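Local structure of uncharacterized protein (Bombyx mori, 5AZ0) at residues K10-D15 with P192-Q197; E16-G21 with Y66-T71; D70-Y75 with T102-Q107; D98-T103 with V131-M136. The protein belongs to the aldo-keto reductase family and probably reduces carbonyl compounds to alcohols with a nicotinamide cofactor. All blocks are in the same frame, centred on the assembly; numbering follows the deposited sequence.

Contact 1. Residues K10-D15 with P192-Q197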
loop_
_atom_site.group_PDB
_atom_site.type_symbol
_atom_site.label_atom_id
_atom_site.label_comp_id
_atom_site.label_asym_id
_atom_site.label_seq_id
_atom_site.Cartn_x
_atom_site.Cartn_y
_atom_site.Cartn_z
ATOM N N LYS A 10 4.970 -14.360 5.234
ATOM C CA LYS A 10 4.651 -15.385 4.279
ATOM C C LYS A 10 3.230 -15.134 3.747
ATOM O O LYS A 10 2.297 -14.935 4.499
ATOM C CB LYS A 10 4.727 -16.753 4.950
ATOM C CG LYS A 10 5.979 -17.065 5.812
ATOM C CD LYS A 10 7.227 -16.844 5.013
ATOM C CE LYS A 10 8.432 -17.710 5.471
ATOM N NZ LYS A 10 9.192 -18.109 4.205
ATOM N N LEU A 11 3.052 -15.194 2.460
ATOM C CA LEU A 11 1.723 -15.077 1.846
ATOM C C LEU A 11 1.058 -16.428 1.703
ATOM O O LEU A 11 1.702 -17.466 1.739
ATOM C CB LEU A 11 1.848 -14.456 0.452
ATOM C CG LEU A 11 2.411 -13.030 0.406
ATOM C CD1 LEU A 11 2.655 -12.699 -1.068
ATOM C CD2 LEU A 11 1.505 -12.060 1.121
ATOM N N ASN A 12 -0.248 -16.395 1.489
ATOM C CA ASN A 12 -1.056 -17.632 1.325
ATOM C C ASN A 12 -0.903 -18.333 0.030
ATOM O O ASN A 12 -1.576 -19.349 -0.242
ATOM C CB ASN A 12 -2.533 -17.311 1.577
ATOM C CG ASN A 12 -3.119 -16.331 0.569
ATOM O OD1 ASN A 12 -2.428 -15.874 -0.381
ATOM N ND2 ASN A 12 -4.351 -15.916 0.828
ATOM N N ASN A 13 0.048 -17.871 -0.783
ATOM C CA ASN A 13 0.438 -18.588 -1.975
ATOM C C ASN A 13 1.868 -19.155 -1.986
ATOM O O ASN A 13 2.366 -19.548 -3.055
ATOM C CB ASN A 13 0.313 -17.635 -3.169
ATOM C CG ASN A 13 1.489 -16.662 -3.254
ATOM O OD1 ASN A 13 2.170 -16.378 -2.281
ATOM N ND2 ASN A 13 1.722 -16.148 -4.440
ATOM N N GLY A 14 2.547 -19.171 -0.854
ATOM C CA GLY A 14 3.913 -19.715 -0.826
ATOM C C GLY A 14 5.060 -18.686 -0.885
ATOM O O GLY A 14 6.233 -19.043 -0.648
ATOM N N ASP A 15 4.753 -17.437 -1.218
ATOM C CA ASP A 15 5.787 -16.443 -1.457
ATOM C C ASP A 15 5.936 -15.595 -0.222
ATOM O O ASP A 15 5.051 -15.458 0.548
ATOM C CB ASP A 15 5.462 -15.526 -2.636
ATOM C CG ASP A 15 5.487 -16.230 -3.973
ATOM O OD1 ASP A 15 6.076 -17.314 -4.056
ATOM O OD2 ASP A 15 4.791 -15.767 -4.906
ATOM N N PRO A 192 -7.584 -17.187 -3.545
ATOM C CA PRO A 192 -7.839 -16.063 -2.654
ATOM C C PRO A 192 -6.845 -14.927 -2.827
ATOM O O PRO A 192 -5.738 -15.174 -3.254
ATOM C CB PRO A 192 -7.687 -16.682 -1.276
ATOM C CG PRO A 192 -6.617 -17.687 -1.499
ATOM C CD PRO A 192 -6.795 -18.245 -2.871
ATOM N N PRO A 193 -7.231 -13.707 -2.463
ATOM C CA PRO A 193 -6.279 -12.640 -2.440
ATOM C C PRO A 193 -5.178 -12.941 -1.444
ATOM O O PRO A 193 -5.445 -13.525 -0.358
ATOM C CB PRO A 193 -7.073 -11.469 -1.943
ATOM C CG PRO A 193 -8.205 -12.095 -1.110
ATOM C CD PRO A 193 -8.535 -13.317 -1.896
ATOM N N ALA A 194 -3.967 -12.500 -1.792
ATOM C CA ALA A 194 -2.820 -12.636 -0.960
ATOM C C ALA A 194 -2.755 -11.537 0.061
ATOM O O ALA A 194 -2.220 -11.739 1.147
ATOM C CB ALA A 194 -1.563 -12.623 -1.829
ATOM N N VAL A 195 -3.156 -10.328 -0.329
ATOM C CA VAL A 195 -3.126 -9.248 0.575
ATOM C C VAL A 195 -4.404 -8.427 0.443
ATOM O O VAL A 195 -5.075 -8.478 -0.573
ATOM C CB VAL A 195 -1.891 -8.280 0.370
ATOM C CG1 VAL A 195 -0.551 -9.002 0.250
ATOM C CG2 VAL A 195 -2.086 -7.360 -0.768
ATOM N N ASN A 196 -4.640 -7.595 1.444
ATOM C CA ASN A 196 -5.589 -6.477 1.396
ATOM C C ASN A 196 -4.804 -5.343 1.848
ATOM O O ASN A 196 -4.304 -5.314 3.009
ATOM C CB ASN A 196 -6.800 -6.693 2.328
ATOM C CG ASN A 196 -7.889 -5.617 2.179
ATOM O OD1 ASN A 196 -7.926 -4.874 1.211
ATOM N ND2 ASN A 196 -8.785 -5.550 3.159
ATOM N N GLN A 197 -4.618 -4.394 0.945
ATOM C CA GLN A 197 -3.868 -3.154 1.246
ATOM C C GLN A 197 -4.821 -2.052 1.580
ATOM O O GLN A 197 -5.636 -1.665 0.736
ATOM C CB GLN A 197 -2.912 -2.725 0.096
ATOM C CG GLN A 197 -2.144 -1.481 0.436
ATOM C CD GLN A 197 -1.098 -1.036 -0.627
ATOM O OE1 GLN A 197 -1.055 0.110 -0.968
ATOM N NE2 GLN A 197 -0.215 -1.921 -1.038
HETATM O O HOH W 1 -3.205 -16.076 -3.009
HETATM O O HOH W 2 -1.526 -13.964 2.359
#

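Contact 2. Residues E16-G21 with Y66-T71. With ACT (acetate ion), chain H.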
loop_
_atom_site.group_PDB
_atom_site.type_symbol
_atom_site.label_atom_id
_atom_site.label_comp_id
_atom_site.label_asym_id
_atom_site.label_seq_id
_atom_site.Cartn_x
_atom_site.Cartn_y
_atom_site.Cartn_z
ATOM N N GLU A 16 7.067 -14.965 -0.126
ATOM C CA GLU A 16 7.374 -13.970 0.923
ATOM C C GLU A 16 7.138 -12.569 0.492
ATOM O O GLU A 16 7.395 -12.243 -0.657
ATOM C CB GLU A 16 8.920 -14.016 1.192
ATOM C CG GLU A 16 9.271 -15.311 1.824
ATOM C CD GLU A 16 10.662 -15.343 2.417
ATOM O OE1 GLU A 16 11.624 -14.874 1.781
ATOM O OE2 GLU A 16 10.717 -15.885 3.486
ATOM N N ILE A 17 6.767 -11.726 1.431
ATOM C CA ILE A 17 6.656 -10.340 1.210
ATOM C C ILE A 17 7.425 -9.584 2.308
ATOM O O ILE A 17 7.185 -9.825 3.460
ATOM C CB ILE A 17 5.210 -9.896 1.156
ATOM C CG1 ILE A 17 5.155 -8.414 0.705
ATOM C CG2 ILE A 17 4.456 -10.089 2.470
ATOM C CD1 ILE A 17 3.746 -7.978 0.290
ATOM N N PRO A 18 8.345 -8.687 1.937
ATOM C CA PRO A 18 9.088 -7.945 2.975
ATOM C C PRO A 18 8.161 -7.041 3.745
ATOM O O PRO A 18 7.293 -6.337 3.134
ATOM C CB PRO A 18 10.118 -7.111 2.159
ATOM C CG PRO A 18 10.331 -7.905 0.889
ATOM C CD PRO A 18 8.947 -8.492 0.588
ATOM N N ALA A 19 8.383 -7.011 5.058
ATOM C CA ALA A 19 7.491 -6.327 6.021
ATOM C C ALA A 19 7.459 -4.842 5.931
ATOM O O ALA A 19 6.587 -4.180 6.525
ATOM C CB ALA A 19 7.874 -6.698 7.386
ATOM N N LEU A 20 8.398 -4.283 5.166
ATOM C CA LEU A 20 8.409 -2.871 4.870
ATOM C C LEU A 20 8.608 -2.701 3.384
ATOM O O LEU A 20 9.335 -3.467 2.766
ATOM C CB LEU A 20 9.533 -2.259 5.632
ATOM C CG LEU A 20 9.732 -0.760 5.667
ATOM C CD1 LEU A 20 8.723 -0.193 6.635
ATOM C CD2 LEU A 20 11.173 -0.521 6.192
ATOM N N GLY A 21 7.873 -1.764 2.804
ATOM C CA GLY A 21 7.948 -1.438 1.384
ATOM C C GLY A 21 8.127 0.058 1.142
ATOM O O GLY A 21 7.695 0.886 1.965
ATOM N N TYR A 66 16.389 -2.325 1.078
ATOM C CA TYR A 66 14.966 -2.432 0.755
ATOM C C TYR A 66 14.868 -3.274 -0.542
ATOM O O TYR A 66 15.662 -3.121 -1.495
ATOM C CB TYR A 66 14.361 -1.093 0.488
ATOM C CG TYR A 66 13.998 -0.214 1.664
ATOM C CD1 TYR A 66 14.965 0.325 2.543
ATOM C CD2 TYR A 66 12.661 0.195 1.841
ATOM C CE1 TYR A 66 14.582 1.263 3.546
ATOM C CE2 TYR A 66 12.296 1.050 2.834
ATOM C CZ TYR A 66 13.240 1.617 3.690
ATOM O OH TYR A 66 12.722 2.501 4.661
ATOM N N ARG A 67 13.926 -4.182 -0.529
ATOM C CA ARG A 67 13.566 -5.009 -1.683
ATOM C C ARG A 67 12.130 -4.875 -2.192
ATOM O O ARG A 67 11.865 -5.207 -3.367
ATOM C CB ARG A 67 13.828 -6.418 -1.303
ATOM C CG ARG A 67 15.301 -6.713 -0.942
ATOM C CD ARG A 67 16.253 -6.476 -2.132
ATOM N NE ARG A 67 17.672 -6.668 -1.771
ATOM C CZ ARG A 67 18.529 -5.677 -1.516
ATOM N NH1 ARG A 67 18.190 -4.383 -1.577
ATOM N NH2 ARG A 67 19.779 -5.996 -1.232
ATOM N N HIS A 68 11.251 -4.296 -1.356
ATOM C CA HIS A 68 9.837 -4.192 -1.618
ATOM C C HIS A 68 9.532 -2.794 -2.098
ATOM O O HIS A 68 9.763 -1.809 -1.398
ATOM C CB HIS A 68 9.049 -4.600 -0.336
ATOM C CG HIS A 68 7.554 -4.496 -0.403
ATOM N ND1 HIS A 68 6.763 -4.994 0.625
ATOM C CD2 HIS A 68 6.694 -3.995 -1.343
ATOM C CE1 HIS A 68 5.494 -4.732 0.354
ATOM N NE2 HIS A 68 5.422 -4.137 -0.831
ATOM N N ILE A 69 8.992 -2.716 -3.318
ATOM C CA ILE A 69 8.619 -1.488 -3.961
ATOM C C ILE A 69 7.123 -1.511 -4.333
ATOM O O ILE A 69 6.689 -2.361 -5.071
ATOM C CB ILE A 69 9.431 -1.309 -5.276
ATOM C CG1 ILE A 69 10.926 -1.287 -5.017
ATOM C CG2 ILE A 69 9.040 0.003 -5.961
ATOM C CD1 ILE A 69 11.715 -1.477 -6.316
ATOM N N ASP A 70 6.369 -0.521 -3.875
ATOM C CA ASP A 70 4.926 -0.479 -4.065
ATOM C C ASP A 70 4.636 0.587 -5.038
ATOM O O ASP A 70 4.999 1.764 -4.799
ATOM C CB ASP A 70 4.216 -0.161 -2.725
ATOM C CG ASP A 70 2.697 -0.186 -2.847
ATOM O OD1 ASP A 70 2.142 -1.319 -2.829
ATOM O OD2 ASP A 70 2.083 0.942 -2.966
ATOM N N THR A 71 4.068 0.226 -6.180
ATOM C CA THR A 71 3.660 1.256 -7.062
ATOM C C THR A 71 2.298 0.945 -7.660
ATOM O O THR A 71 1.654 0.010 -7.240
ATOM C CB THR A 71 4.747 1.549 -8.164
ATOM O OG1 THR A 71 4.462 2.829 -8.742
ATOM C CG2 THR A 71 4.778 0.516 -9.242
HETATM C C ACT H . 19.531 -9.736 -1.512
HETATM O O ACT H . 18.302 -9.428 -1.316
HETATM O OXT ACT H . 20.429 -8.891 -1.775
HETATM C CH3 ACT H . 19.970 -11.171 -1.445
HETATM O O HOH W 3 11.869 -3.805 1.619
#

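Contact 3. Residues D70-Y75 with T102-Q107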
loop_
_atom_site.group_PDB
_atom_site.type_symbol
_atom_site.label_atom_id
_atom_site.label_comp_id
_atom_site.label_asym_id
_atom_site.label_seq_id
_atom_site.Cartn_x
_atom_site.Cartn_y
_atom_site.Cartn_z
ATOM N N ASP A 70 6.369 -0.521 -3.875
ATOM C CA ASP A 70 4.926 -0.479 -4.065
ATOM C C ASP A 70 4.636 0.587 -5.038
ATOM O O ASP A 70 4.999 1.764 -4.799
ATOM C CB ASP A 70 4.216 -0.161 -2.725
ATOM C CG ASP A 70 2.697 -0.186 -2.847
ATOM O OD1 ASP A 70 2.142 -1.319 -2.829
ATOM O OD2 ASP A 70 2.083 0.942 -2.966
ATOM N N THR A 71 4.068 0.226 -6.180
ATOM C CA THR A 71 3.660 1.256 -7.062
ATOM C C THR A 71 2.298 0.945 -7.660
ATOM O O THR A 71 1.654 0.010 -7.240
ATOM C CB THR A 71 4.747 1.549 -8.164
ATOM O OG1 THR A 71 4.462 2.829 -8.742
ATOM C CG2 THR A 71 4.778 0.516 -9.242
ATOM N N ALA A 72 1.889 1.738 -8.643
ATOM C CA ALA A 72 0.561 1.602 -9.263
ATOM C C ALA A 72 0.506 2.313 -10.629
ATOM O O ALA A 72 1.179 3.256 -10.785
ATOM C CB ALA A 72 -0.528 2.168 -8.343
ATOM N N HIS A 73 -0.341 1.872 -11.556
ATOM C CA HIS A 73 -0.637 2.643 -12.723
ATOM C C HIS A 73 -0.968 4.091 -12.385
ATOM O O HIS A 73 -0.331 5.051 -12.909
ATOM C CB HIS A 73 -1.756 1.992 -13.498
ATOM C CG HIS A 73 -2.153 2.750 -14.720
ATOM N ND1 HIS A 73 -3.369 2.577 -15.348
ATOM C CD2 HIS A 73 -1.493 3.714 -15.426
ATOM C CE1 HIS A 73 -3.437 3.383 -16.399
ATOM N NE2 HIS A 73 -2.307 4.094 -16.456
ATOM N N PHE A 74 -1.875 4.260 -11.423
ATOM C CA PHE A 74 -2.267 5.603 -10.991
ATOM C C PHE A 74 -1.162 6.525 -10.501
ATOM O O PHE A 74 -1.373 7.701 -10.445
ATOM C CB PHE A 74 -3.349 5.494 -9.903
ATOM C CG PHE A 74 -3.990 6.802 -9.538
ATOM C CD1 PHE A 74 -4.848 7.424 -10.429
ATOM C CD2 PHE A 74 -3.772 7.394 -8.274
ATOM C CE1 PHE A 74 -5.464 8.657 -10.098
ATOM C CE2 PHE A 74 -4.389 8.616 -7.929
ATOM C CZ PHE A 74 -5.228 9.250 -8.850
ATOM N N TYR A 75 -0.033 6.010 -10.037
ATOM C CA TYR A 75 0.997 6.861 -9.471
ATOM C C TYR A 75 1.917 7.554 -10.485
ATOM O O TYR A 75 2.772 8.339 -10.090
ATOM C CB TYR A 75 1.819 6.091 -8.477
ATOM C CG TYR A 75 1.047 5.425 -7.319
ATOM C CD1 TYR A 75 -0.263 5.779 -6.973
ATOM C CD2 TYR A 75 1.677 4.456 -6.576
ATOM C CE1 TYR A 75 -0.919 5.153 -5.915
ATOM C CE2 TYR A 75 1.043 3.830 -5.517
ATOM C CZ TYR A 75 -0.243 4.168 -5.170
ATOM O OH TYR A 75 -0.807 3.467 -4.114
ATOM N N THR A 102 5.238 -4.450 -6.580
ATOM C CA THR A 102 3.745 -4.437 -6.626
ATOM C C THR A 102 3.252 -3.339 -7.563
ATOM O O THR A 102 3.785 -2.220 -7.552
ATOM C CB THR A 102 3.176 -4.114 -5.231
ATOM O OG1 THR A 102 3.459 -5.184 -4.338
ATOM C CG2 THR A 102 1.632 -3.991 -5.269
ATOM N N THR A 103 2.270 -3.640 -8.397
ATOM C CA THR A 103 1.543 -2.591 -9.085
ATOM C C THR A 103 0.018 -2.825 -8.912
ATOM O O THR A 103 -0.378 -3.757 -8.236
ATOM C CB THR A 103 1.957 -2.380 -10.564
ATOM O OG1 THR A 103 1.347 -1.153 -11.021
ATOM C CG2 THR A 103 1.491 -3.497 -11.432
ATOM N N LYS A 104 -0.803 -1.967 -9.504
ATOM C CA LYS A 104 -2.222 -1.871 -9.173
ATOM C C LYS A 104 -3.031 -1.396 -10.401
ATOM O O LYS A 104 -2.516 -0.642 -11.204
ATOM C CB LYS A 104 -2.494 -1.001 -7.944
ATOM C CG LYS A 104 -1.568 -1.230 -6.777
ATOM C CD LYS A 104 -1.823 -0.221 -5.661
ATOM C CE LYS A 104 -0.602 -0.292 -4.748
ATOM N NZ LYS A 104 -0.566 0.746 -3.733
ATOM N N VAL A 105 -4.237 -1.930 -10.538
ATOM C CA VAL A 105 -5.146 -1.706 -11.679
ATOM C C VAL A 105 -6.230 -0.776 -11.145
ATOM O O VAL A 105 -6.956 -1.108 -10.098
ATOM C CB VAL A 105 -5.815 -3.031 -12.056
ATOM C CG1 VAL A 105 -6.933 -2.874 -13.098
ATOM C CG2 VAL A 105 -4.745 -3.982 -12.590
ATOM N N TRP A 106 -6.448 0.312 -11.876
ATOM C CA TRP A 106 -7.385 1.337 -11.480
ATOM C C TRP A 106 -8.818 1.065 -11.922
ATOM O O TRP A 106 -9.120 0.037 -12.606
ATOM C CB TRP A 106 -6.853 2.679 -12.038
ATOM C CG TRP A 106 -7.365 3.982 -11.430
ATOM C CD1 TRP A 106 -8.136 4.921 -12.074
ATOM C CD2 TRP A 106 -7.100 4.520 -10.125
ATOM N NE1 TRP A 106 -8.386 5.991 -11.245
ATOM C CE2 TRP A 106 -7.761 5.799 -10.053
ATOM C CE3 TRP A 106 -6.409 4.064 -9.015
ATOM C CZ2 TRP A 106 -7.729 6.596 -8.920
ATOM C CZ3 TRP A 106 -6.351 4.852 -7.872
ATOM C CH2 TRP A 106 -7.011 6.118 -7.821
ATOM N N GLN A 107 -9.716 2.013 -11.576
ATOM C CA GLN A 107 -11.197 1.810 -11.531
ATOM C C GLN A 107 -11.825 1.653 -12.861
ATOM O O GLN A 107 -12.878 0.978 -12.984
ATOM C CB GLN A 107 -11.915 2.965 -10.795
ATOM C CG GLN A 107 -11.775 2.907 -9.274
ATOM C CD GLN A 107 -10.371 3.140 -8.746
ATOM O OE1 GLN A 107 -9.590 2.209 -8.657
ATOM N NE2 GLN A 107 -10.074 4.340 -8.312
HETATM O O HOH W 4 2.968 -3.781 -2.075
HETATM O O HOH W 5 -5.092 0.669 -14.169
HETATM O O HOH W 6 -3.681 2.049 -10.302
#

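Contact 4. Residues D98-T103 with V131-M136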
loop_
_atom_site.group_PDB
_atom_site.type_symbol
_atom_site.label_atom_id
_atom_site.label_comp_id
_atom_site.label_asym_id
_atom_site.label_seq_id
_atom_site.Cartn_x
_atom_site.Cartn_y
_atom_site.Cartn_z
ATOM N N ASP A 98 15.488 -10.774 -6.303
ATOM C CA ASP A 98 15.561 -10.324 -4.922
ATOM C C ASP A 98 14.452 -9.313 -4.618
ATOM O O ASP A 98 14.275 -8.968 -3.460
ATOM C CB ASP A 98 16.918 -9.643 -4.655
ATOM C CG ASP A 98 18.136 -10.578 -4.998
ATOM O OD1 ASP A 98 18.075 -11.792 -4.744
ATOM O OD2 ASP A 98 19.095 -10.075 -5.594
ATOM N N LEU A 99 13.864 -8.716 -5.656
ATOM C CA LEU A 99 12.948 -7.625 -5.455
ATOM C C LEU A 99 11.499 -8.147 -5.380
ATOM O O LEU A 99 11.183 -9.090 -6.066
ATOM C CB LEU A 99 13.060 -6.636 -6.577
ATOM C CG LEU A 99 14.424 -5.999 -6.684
ATOM C CD1 LEU A 99 14.477 -5.189 -7.985
ATOM C CD2 LEU A 99 14.645 -5.106 -5.497
ATOM N N PHE A 100 10.683 -7.473 -4.573
ATOM C CA PHE A 100 9.257 -7.662 -4.515
ATOM C C PHE A 100 8.622 -6.406 -5.034
ATOM O O PHE A 100 8.664 -5.392 -4.357
ATOM C CB PHE A 100 8.805 -7.894 -3.067
ATOM C CG PHE A 100 7.400 -8.394 -2.964
ATOM C CD1 PHE A 100 6.285 -7.493 -3.105
ATOM C CD2 PHE A 100 7.162 -9.743 -2.850
ATOM C CE1 PHE A 100 4.992 -7.994 -3.082
ATOM C CE2 PHE A 100 5.872 -10.259 -2.826
ATOM C CZ PHE A 100 4.787 -9.398 -2.922
ATOM N N ILE A 101 8.008 -6.459 -6.232
ATOM C CA ILE A 101 7.446 -5.280 -6.851
ATOM C C ILE A 101 5.961 -5.425 -7.059
ATOM O O ILE A 101 5.486 -6.416 -7.588
ATOM C CB ILE A 101 8.124 -5.040 -8.219
ATOM C CG1 ILE A 101 9.624 -4.789 -8.003
ATOM C CG2 ILE A 101 7.492 -3.853 -8.954
ATOM C CD1 ILE A 101 10.385 -4.864 -9.320
ATOM N N THR A 102 5.238 -4.450 -6.580
ATOM C CA THR A 102 3.745 -4.437 -6.626
ATOM C C THR A 102 3.252 -3.339 -7.563
ATOM O O THR A 102 3.785 -2.220 -7.552
ATOM C CB THR A 102 3.176 -4.114 -5.231
ATOM O OG1 THR A 102 3.459 -5.184 -4.338
ATOM C CG2 THR A 102 1.632 -3.991 -5.269
ATOM N N THR A 103 2.270 -3.640 -8.397
ATOM C CA THR A 103 1.543 -2.591 -9.085
ATOM C C THR A 103 0.018 -2.825 -8.912
ATOM O O THR A 103 -0.378 -3.757 -8.236
ATOM C CB THR A 103 1.957 -2.380 -10.564
ATOM O OG1 THR A 103 1.347 -1.153 -11.021
ATOM C CG2 THR A 103 1.491 -3.497 -11.432
ATOM N N VAL A 131 5.213 -8.934 -12.314
ATOM C CA VAL A 131 5.288 -8.345 -10.994
ATOM C C VAL A 131 5.187 -9.464 -9.971
ATOM O O VAL A 131 4.764 -10.573 -10.298
ATOM C CB VAL A 131 4.193 -7.283 -10.698
ATOM C CG1 VAL A 131 4.532 -5.919 -11.370
ATOM C CG2 VAL A 131 2.788 -7.749 -11.073
ATOM N N ASN A 132 5.569 -9.145 -8.745
ATOM C CA ASN A 132 5.394 -10.067 -7.620
ATOM C C ASN A 132 3.963 -10.027 -7.086
ATOM O O ASN A 132 3.494 -11.040 -6.567
ATOM C CB ASN A 132 6.335 -9.770 -6.483
ATOM C CG ASN A 132 7.789 -9.896 -6.940
ATOM O OD1 ASN A 132 8.315 -8.966 -7.595
ATOM N ND2 ASN A 132 8.414 -11.062 -6.648
ATOM N N LEU A 133 3.312 -8.873 -7.215
ATOM C CA LEU A 133 1.969 -8.735 -6.709
ATOM C C LEU A 133 1.201 -7.706 -7.567
ATOM O O LEU A 133 1.744 -6.649 -7.878
ATOM C CB LEU A 133 2.032 -8.316 -5.224
ATOM C CG LEU A 133 0.680 -7.973 -4.582
ATOM C CD1 LEU A 133 -0.217 -9.225 -4.500
ATOM C CD2 LEU A 133 0.975 -7.445 -3.178
ATOM N N VAL A 134 -0.048 -8.008 -7.934
ATOM C CA VAL A 134 -0.905 -6.979 -8.514
ATOM C C VAL A 134 -2.208 -6.891 -7.712
ATOM O O VAL A 134 -2.799 -7.927 -7.391
ATOM C CB VAL A 134 -1.106 -7.238 -10.008
ATOM C CG1 VAL A 134 -1.884 -8.508 -10.294
ATOM C CG2 VAL A 134 -1.811 -6.059 -10.681
ATOM N N LEU A 135 -2.639 -5.680 -7.438
ATOM C CA LEU A 135 -3.867 -5.381 -6.700
ATOM C C LEU A 135 -4.964 -4.706 -7.513
ATOM O O LEU A 135 -4.711 -3.901 -8.417
ATOM C CB LEU A 135 -3.562 -4.457 -5.527
ATOM C CG LEU A 135 -2.375 -4.817 -4.657
ATOM C CD1 LEU A 135 -2.099 -3.750 -3.586
ATOM C CD2 LEU A 135 -2.577 -6.178 -4.008
ATOM N N MET A 136 -6.186 -5.027 -7.129
ATOM C CA MET A 136 -7.343 -4.225 -7.412
ATOM C C MET A 136 -7.318 -3.003 -6.562
ATOM O O MET A 136 -7.436 -3.045 -5.318
ATOM C CB MET A 136 -8.608 -5.060 -7.272
ATOM C CG MET A 136 -9.838 -4.385 -7.946
ATOM S SD MET A 136 -11.408 -5.211 -7.601
ATOM C CE MET A 136 -11.047 -6.972 -7.758
HETATM O O HOH W 7 11.181 -11.895 -7.273
#

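Contact 1. Residues K10-D15 with P192-Q197
L11 packs against A194 and V195, and this is the tight, buried part of the contact. A branched apolar residue suited to such a place, it sets CD2 3.7 Å from A194 O and 3.8 Å from V195 CG1. The looser side belongs to N12 and P192, which are partly exposed and bridged by water. N12 CG lies between its own backbone N and carbonyl carbon (chi1 64°), which swings the amide toward P193 and A194. ND2 gives a nearly straight hydrogen bond to P193 O (2.9 Å, 162°), approaching from above that carbonyl's plane and passing close to P192 CG. One water donates to both N12 OD1 and P192 O; another links N12 N to A194 O. Beyond lies the exposed end of the type I turn L11-G14, N13 and G14, where N13 OD1 accepts from D15 N in an Asx turn. Asparagine, donor and acceptor at once, thus lets a hairpin loop dock on a polar backbone that offers mostly carbonyl oxygens.

Contact 2. Residues E16-G21 with Y66-T71
Y66 and L20 meet first, the leucine methyl CD2 lying 3.7 Å from Y66 OH, a hydroxyl whose hydrogen bond goes to V284 O. At R67 the backbone does the joining: one water accepts from R67 N and donates to L20 O. The arginine's long side chain leads away instead, its NH1 hydrogen-bonded to Y66 O while NE and NH2 grip the two oxygens of an acetate, probably from the crystallisation liquor, along the guanidinium edge. H68 is the centre of the contact. With CG trans to its own N (chi1 177°), the ring enters the bend P18-G21, and ND1 donates to P18 O in the ring plane (2.9 Å, 166°). G21 CA covers one ring face, 3.8 Å from the centroid, an approach that the absence of a side chain permits. I17 CD1 touches CE1 at 3.7 Å, and P18 CB packs on H68 CB at the same distance; F100 also meets the imidazole ring. I69 then turns away to helix 78-90. An N-terminal hairpin pinned in this way against a strand of the parallel sheet, just before strand 22-23 joins it, is typical of the aldo-keto reductase barrel, whose bottom it closes.

Contact 3. Residues D70-Y75 with T102-Q107
K104 stretches its extended chain past A72 CB to D70 and Y75, and its NZ is held by three acceptors. D70 OD2 takes a salt bridge through its syn lone pair (2.8 Å), Y75 OH accepts a second bond (2.8 Å), and Q197 OE1 supplies the third. The other carboxylate oxygen, D70 OD1, is satisfied by Q197 NE2 and by a water that also binds T102 OG1. This grouping of Asp, Tyr and Lys at the C-terminal end of the barrel strands is consistent with the catalytic tetrad of the aldo-keto reductases, which H137, edge-to-face with W106, would probably complete. Along the backbone, T71 N donates to T102 O (2.8 Å), as expected where D70 pairs with T102 in a parallel bridge. K104 O receives a weak bond from H73 N and another weak one from a water that accepts from F74 N. A further water joins H73 ND1 to W106 N. T71 OG1 pairs with T24 OG1, and T103 OG1, though it lies against A72 CA, is hydrogen-bonded to E78 OE2. F74 lies on the indole of W106 in an offset stack, its ring 3.6 Å from the six-membered ring between centroids and only 5° from parallel, while W106 NE1 donates to M341 O.

Contact 4. Residues D98-T103 with V131-M136
F100 and N132 are brought together by their first torsions: F100 CG lies trans to its backbone N (chi1 -167°), and N132 CG stands opposite its carbonyl carbon (chi1 -61°). N132 CB consequently sits almost centrally over one face of the F100 ring, 3.6 Å from the centroid, in a CH-pi contact. The same torsion, with the amide rotated about CB-CG, brings OD1 to I101 N, where it accepts a straight bond (2.9 Å, 165°) from above the amide carbonyl plane. Asparagine suits this place because its side-chain oxygen can accept from I101 N just before the paired strands begin; R96 NH2 is a second donor to OD1, and a water joins ND2 to L99 O. I101 O in turn receives N132 N (3.0 Å) and, weakly, L133 N. From here the register is regular: T103 N binds L133 O and L135 N binds T103 O, each at 3.1 Å. L133 CB touches F100 CE1 at 3.7 Å, and its CD2 lies alongside T102 OG1, whereas V131 CG1 meets T103 CG2 at 3.9 Å on the other face. The two strands belong to a beta-alpha-beta unit. Its helix 112-126 covers V131, V134 and T103 on the outside, L133 and L135 reach inward to V195 of strand 195-199, and strands 68-70 and 172-175 flank the pair in the barrel sheet.

How the contacts relate
From the N terminus, the chain first forms the hairpin 8-10/16-18. Its turn opens contact 1, which closes only at strand 195-199 and so spans the widest loop, holding the other three contacts within it. Contact 2 closes first, bringing the end of the hairpin to strand 68-70. Contact 3 starts on D70 and T71, where contact 2 ends, and passes over helix 78-90 to strand 100-105. Contact 4 opens before contact 3 has finished, sharing T102 and T103, and closes over helix 112-126 at strand 133-136; contacts 2 and 4 follow in series. Across the barrel interior, strand 195-199 of contact 1 meets residues of the other three contacts through Q197 and V195.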